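Local coordinates for putative L-alanine-DL-glutamate epimerase (Burkholderia xenovorans, PDB 3GO2), which probably acts as a magnesium-dependent racemase or epimerase of the mandelate racemase/muconate lactonizing enzyme family, at residues 121-132 with 157-167. Sequence-based numbering, arbitrary orientation.
Sequences VYWSHCPTWRIN and RQFRAIKTNIF
Lys163 crosses the Tyr122 ring obliquely and can be followed atom by atom. Its CB sits 3.6 Å from CE1 of Tyr122. CG leaves anti to the backbone N, and CD again meets CE1; the chain then bends at chi3 (80°), bringing CE to 3.5 Å from OG of Ser124, whose hydroxyl is hydrogen-bonded to Glu343. NZ ends the path by donating a hydrogen bond to OH of Tyr122, at 2.9 Å, and also forms a salt bridge with Glu245, a ligand of the bound magnesium ion.

The two backbones are joined by a single parallel bridge between Trp123 and Ile162, with the strand axes clearly inclined to each other. Trp123 N donates to Ala161 O, and Lys163 N to Trp123 O. Beyond it, Cys126 N reaches Lys163 O at 2.9 Å, almost in line with the carbonyl bond, just before the cis peptide of Pro127.

Trp123 turns its edge to the face of Phe159, offset, with planes at 73°. At the far end, Asn165 ND2 donates to Thr128 OG1 (2.7 Å), which stands a little out of the amide plane, and also to a water that accepts from His125 N. The Phe167 ring takes CD1 of Ile131 over one face, 3.6 Å from the centroid and only 9° off the normal, while Asn132 OD1 lies in plane at its edge.

Thus strand 161-168 of the enolase-superfamily barrel meets the end of strand 118-123 and the loop into helix 128-132. His125 has been seen binding fumarate and 2-oxoglutarate, Lys163 2-oxoglutarate and Asn165 fumarate, though neither ligand is bound to this chain here. Two bonds from NZ, to a phenol oxygen and a carboxylate, fix the lysine tip near the metal.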
loop_
_atom_site.group_PDB
_atom_site.type_symbol
_atom_site.label_atom_id
_atom_site.label_comp_id
_atom_site.label_asym_id
_atom_site.label_seq_id
_atom_site.Cartn_x
_atom_site.Cartn_y
_atom_site.Cartn_z
ATOM N N VAL A 121 -5.716 15.685 -36.101
ATOM C CA VAL A 121 -7.024 15.638 -35.493
ATOM C C VAL A 121 -7.720 14.310 -35.713
ATOM O O VAL A 121 -7.288 13.465 -36.505
ATOM C CB VAL A 121 -7.951 16.801 -35.957
ATOM C CG1 VAL A 121 -7.338 18.133 -35.587
ATOM C CG2 VAL A 121 -8.263 16.722 -37.453
ATOM N N TYR A 122 -8.789 14.122 -34.956
ATOM C CA TYR A 122 -9.799 13.123 -35.287
ATOM C C TYR A 122 -11.131 13.829 -35.488
ATOM O O TYR A 122 -11.417 14.837 -34.835
ATOM C CB TYR A 122 -9.885 12.014 -34.230
ATOM C CG TYR A 122 -10.417 12.346 -32.837
ATOM C CD1 TYR A 122 -11.781 12.292 -32.553
ATOM C CD2 TYR A 122 -9.551 12.684 -31.805
ATOM C CE1 TYR A 122 -12.270 12.568 -31.290
ATOM C CE2 TYR A 122 -10.034 12.938 -30.525
ATOM C CZ TYR A 122 -11.382 12.869 -30.271
ATOM O OH TYR A 122 -11.850 13.145 -28.996
ATOM N N TRP A 123 -11.908 13.332 -36.444
ATOM C CA TRP A 123 -13.229 13.838 -36.734
ATOM C C TRP A 123 -14.182 13.202 -35.725
ATOM O O TRP A 123 -14.485 11.992 -35.797
ATOM C CB TRP A 123 -13.597 13.489 -38.195
ATOM C CG TRP A 123 -14.986 13.806 -38.645
ATOM C CD1 TRP A 123 -16.062 14.163 -37.878
ATOM C CD2 TRP A 123 -15.464 13.763 -40.001
ATOM N NE1 TRP A 123 -17.173 14.330 -38.669
ATOM C CE2 TRP A 123 -16.833 14.085 -39.974
ATOM C CE3 TRP A 123 -14.858 13.476 -41.228
ATOM C CZ2 TRP A 123 -17.622 14.149 -41.147
ATOM C CZ3 TRP A 123 -15.636 13.539 -42.386
ATOM C CH2 TRP A 123 -16.993 13.873 -42.332
ATOM N N SER A 124 -14.625 14.027 -34.783
ATOM C CA SER A 124 -15.435 13.560 -33.657
ATOM C C SER A 124 -16.924 13.536 -33.961
ATOM O O SER A 124 -17.375 14.103 -34.965
ATOM C CB SER A 124 -15.118 14.422 -32.441
ATOM O OG SER A 124 -15.538 13.804 -31.233
ATOM N N HIS A 125 -17.702 12.885 -33.103
ATOM C CA HIS A 125 -19.157 12.761 -33.319
ATOM C C HIS A 125 -19.485 12.345 -34.752
ATOM O O HIS A 125 -20.335 12.960 -35.450
ATOM C CB HIS A 125 -19.848 14.051 -32.938
ATOM C CG HIS A 125 -19.546 14.452 -31.526
ATOM N ND1 HIS A 125 -18.564 15.365 -31.213
ATOM C CD2 HIS A 125 -20.015 13.976 -30.346
ATOM C CE1 HIS A 125 -18.469 15.465 -29.897
ATOM N NE2 HIS A 125 -19.340 14.639 -29.348
ATOM N N CYS A 126 -18.816 11.270 -35.144
ATOM C CA CYS A 126 -18.807 10.762 -36.515
ATOM C C CYS A 126 -19.160 9.290 -36.497
ATOM O O CYS A 126 -18.285 8.453 -36.254
ATOM C CB CYS A 126 -17.414 10.938 -37.099
ATOM S SG CYS A 126 -17.278 10.331 -38.829
ATOM N N PRO A 127 -20.416 8.943 -36.798
ATOM C CA PRO A 127 -21.523 9.724 -37.390
ATOM C C PRO A 127 -22.551 10.293 -36.400
ATOM O O PRO A 127 -23.697 10.618 -36.763
ATOM C CB PRO A 127 -22.188 8.691 -38.319
ATOM C CG PRO A 127 -21.882 7.351 -37.661
ATOM C CD PRO A 127 -20.775 7.513 -36.676
ATOM N N THR A 128 -22.143 10.439 -35.142
ATOM C CA THR A 128 -23.049 10.842 -34.086
ATOM C C THR A 128 -23.906 12.079 -34.378
ATOM O O THR A 128 -25.117 12.055 -34.146
ATOM C CB THR A 128 -22.234 11.047 -32.808
ATOM O OG1 THR A 128 -21.433 9.892 -32.586
ATOM C CG2 THR A 128 -23.098 11.359 -31.615
ATOM N N TRP A 129 -23.277 13.146 -34.873
ATOM C CA TRP A 129 -23.975 14.370 -35.237
ATOM C C TRP A 129 -24.981 14.167 -36.373
ATOM O O TRP A 129 -26.070 14.697 -36.308
ATOM C CB TRP A 129 -22.971 15.461 -35.608
ATOM C CG TRP A 129 -22.391 16.277 -34.471
ATOM C CD1 TRP A 129 -21.551 17.349 -34.607
ATOM C CD2 TRP A 129 -22.586 16.108 -33.054
ATOM N NE1 TRP A 129 -21.211 17.848 -33.376
ATOM C CE2 TRP A 129 -21.828 17.105 -32.410
ATOM C CE3 TRP A 129 -23.299 15.196 -32.273
ATOM C CZ2 TRP A 129 -21.759 17.223 -31.017
ATOM C CZ3 TRP A 129 -23.253 15.327 -30.897
ATOM C CH2 TRP A 129 -22.483 16.331 -30.281
ATOM N N ARG A 130 -24.623 13.395 -37.393
ATOM C CA ARG A 130 -25.566 13.121 -38.486
ATOM C C ARG A 130 -26.716 12.227 -38.069
ATOM O O ARG A 130 -27.779 12.251 -38.674
ATOM C CB ARG A 130 -24.840 12.523 -39.699
ATOM C CG ARG A 130 -23.896 13.510 -40.351
ATOM C CD ARG A 130 -23.035 12.898 -41.432
ATOM N NE ARG A 130 -22.015 13.832 -41.877
ATOM C CZ ARG A 130 -21.315 13.715 -43.002
ATOM N NH1 ARG A 130 -21.516 12.683 -43.819
ATOM N NH2 ARG A 130 -20.420 14.629 -43.307
ATOM N N ILE A 131 -26.519 11.415 -37.041
ATOM C CA ILE A 131 -27.596 10.578 -36.538
ATOM C C ILE A 131 -28.494 11.347 -35.575
ATOM O O ILE A 131 -29.735 11.274 -35.656
ATOM C CB ILE A 131 -27.049 9.336 -35.797
ATOM C CG1 ILE A 131 -26.261 8.420 -36.744
ATOM C CG2 ILE A 131 -28.182 8.582 -35.077
ATOM C CD1 ILE A 131 -25.479 7.352 -36.007
ATOM N N ASN A 132 -27.871 12.078 -34.643
ATOM C CA ASN A 132 -28.594 12.728 -33.551
ATOM C C ASN A 132 -29.176 14.095 -33.902
ATOM O O ASN A 132 -30.238 14.464 -33.369
ATOM C CB ASN A 132 -27.688 12.885 -32.320
ATOM C CG ASN A 132 -27.346 11.571 -31.654
ATOM O OD1 ASN A 132 -27.896 10.518 -31.969
ATOM N ND2 ASN A 132 -26.451 11.638 -30.681
ATOM N N ARG A 157 -11.827 12.255 -47.439
ATOM C CA ARG A 157 -11.449 13.621 -47.081
ATOM C C ARG A 157 -10.101 13.699 -46.327
ATOM O O ARG A 157 -9.687 14.784 -45.889
ATOM C CB ARG A 157 -12.588 14.288 -46.293
ATOM C CG ARG A 157 -13.837 14.600 -47.137
ATOM C CD ARG A 157 -15.055 15.097 -46.315
ATOM N NE ARG A 157 -14.851 16.416 -45.726
ATOM C CZ ARG A 157 -15.759 17.072 -44.999
ATOM N NH1 ARG A 157 -16.948 16.550 -44.761
ATOM N NH2 ARG A 157 -15.475 18.272 -44.503
ATOM N N GLN A 158 -9.408 12.555 -46.217
ATOM C CA GLN A 158 -8.045 12.446 -45.715
ATOM C C GLN A 158 -7.949 12.577 -44.188
ATOM O O GLN A 158 -6.885 12.870 -43.661
ATOM C CB GLN A 158 -7.125 13.483 -46.373
ATOM C CG GLN A 158 -7.197 13.475 -47.900
ATOM C CD GLN A 158 -6.798 12.149 -48.461
ATOM O OE1 GLN A 158 -7.640 11.404 -48.976
ATOM N NE2 GLN A 158 -5.514 11.818 -48.358
ATOM N N PHE A 159 -9.061 12.370 -43.489
ATOM C CA PHE A 159 -9.001 12.329 -42.013
ATOM C C PHE A 159 -8.463 10.988 -41.626
ATOM O O PHE A 159 -8.707 9.994 -42.330
ATOM C CB PHE A 159 -10.350 12.675 -41.391
ATOM C CG PHE A 159 -10.684 14.116 -41.558
ATOM C CD1 PHE A 159 -11.472 14.546 -42.622
ATOM C CD2 PHE A 159 -10.089 15.070 -40.744
ATOM C CE1 PHE A 159 -11.723 15.906 -42.814
ATOM C CE2 PHE A 159 -10.341 16.426 -40.928
ATOM C CZ PHE A 159 -11.139 16.843 -41.959
ATOM N N ARG A 160 -7.646 10.983 -40.577
ATOM C CA ARG A 160 -6.876 9.810 -40.198
ATOM C C ARG A 160 -7.514 9.042 -39.057
ATOM O O ARG A 160 -7.039 7.947 -38.724
ATOM C CB ARG A 160 -5.493 10.229 -39.750
ATOM C CG ARG A 160 -4.705 11.007 -40.801
ATOM C CD ARG A 160 -3.521 11.684 -40.174
ATOM N NE ARG A 160 -2.793 12.491 -41.153
ATOM C CZ ARG A 160 -1.628 13.093 -40.921
ATOM N NH1 ARG A 160 -1.027 13.004 -39.726
ATOM N NH2 ARG A 160 -1.062 13.798 -41.895
ATOM N N ALA A 161 -8.534 9.641 -38.445
ATOM C CA ALA A 161 -9.224 9.059 -37.281
ATOM C C ALA A 161 -10.618 9.642 -37.126
ATOM O O ALA A 161 -10.849 10.802 -37.461
ATOM C CB ALA A 161 -8.414 9.267 -36.018
ATOM N N ILE A 162 -11.550 8.820 -36.646
ATOM C CA ILE A 162 -12.924 9.236 -36.375
ATOM C C ILE A 162 -13.355 8.684 -35.022
ATOM O O ILE A 162 -12.847 7.641 -34.604
ATOM C CB ILE A 162 -13.923 8.724 -37.478
ATOM C CG1 ILE A 162 -13.906 7.208 -37.587
ATOM C CG2 ILE A 162 -13.578 9.353 -38.828
ATOM C CD1 ILE A 162 -14.830 6.662 -38.691
ATOM N N LYS A 163 -14.283 9.377 -34.355
ATOM C CA LYS A 163 -14.836 8.911 -33.096
ATOM C C LYS A 163 -16.333 8.764 -33.146
ATOM O O LYS A 163 -17.021 9.671 -33.578
ATOM C CB LYS A 163 -14.467 9.847 -31.962
ATOM C CG LYS A 163 -14.748 9.242 -30.585
ATOM C CD LYS A 163 -14.134 10.024 -29.401
ATOM C CE LYS A 163 -14.925 11.257 -28.972
ATOM N NZ LYS A 163 -14.238 12.026 -27.867
ATOM N N THR A 164 -16.834 7.623 -32.686
ATOM C CA THR A 164 -18.272 7.402 -32.582
ATOM C C THR A 164 -18.681 7.149 -31.125
ATOM O O THR A 164 -17.839 7.102 -30.226
ATOM C CB THR A 164 -18.745 6.224 -33.490
ATOM O OG1 THR A 164 -20.171 6.264 -33.598
ATOM C CG2 THR A 164 -18.246 4.847 -32.973
ATOM N N ASN A 165 -19.978 6.975 -30.923
ATOM C CA ASN A 165 -20.573 6.732 -29.599
ATOM C C ASN A 165 -21.390 5.428 -29.681
ATOM O O ASN A 165 -21.082 4.557 -30.510
ATOM C CB ASN A 165 -21.415 7.921 -29.185
ATOM C CG ASN A 165 -20.607 9.206 -29.054
ATOM O OD1 ASN A 165 -20.224 9.617 -27.928
ATOM N ND2 ASN A 165 -20.337 9.847 -30.172
ATOM N N ILE A 166 -22.385 5.267 -28.825
ATOM C CA ILE A 166 -23.155 4.018 -28.751
ATOM C C ILE A 166 -24.519 4.205 -29.424
ATOM O O ILE A 166 -25.291 5.104 -29.042
ATOM C CB ILE A 166 -23.389 3.547 -27.299
ATOM C CG1 ILE A 166 -22.099 3.618 -26.473
ATOM C CG2 ILE A 166 -23.983 2.097 -27.287
ATOM C CD1 ILE A 166 -22.315 3.377 -24.975
ATOM N N PHE A 167 -24.806 3.323 -30.391
ATOM C CA PHE A 167 -26.030 3.390 -31.171
ATOM C C PHE A 167 -26.742 2.062 -31.267
ATOM O O PHE A 167 -26.114 1.016 -31.454
ATOM C CB PHE A 167 -25.756 3.931 -32.578
ATOM C CG PHE A 167 -25.398 5.359 -32.571
ATOM C CD1 PHE A 167 -26.391 6.322 -32.473
ATOM C CD2 PHE A 167 -24.072 5.760 -32.552
ATOM C CE1 PHE A 167 -26.046 7.645 -32.403
ATOM C CE2 PHE A 167 -23.753 7.100 -32.478
ATOM C CZ PHE A 167 -24.750 8.017 -32.406
HETATM O O HOH W 1 -7.208 13.451 -39.148
HETATM O O HOH W 2 -17.949 11.169 -30.698
HETATM O O HOH W 3 -19.210 17.632 -43.148
#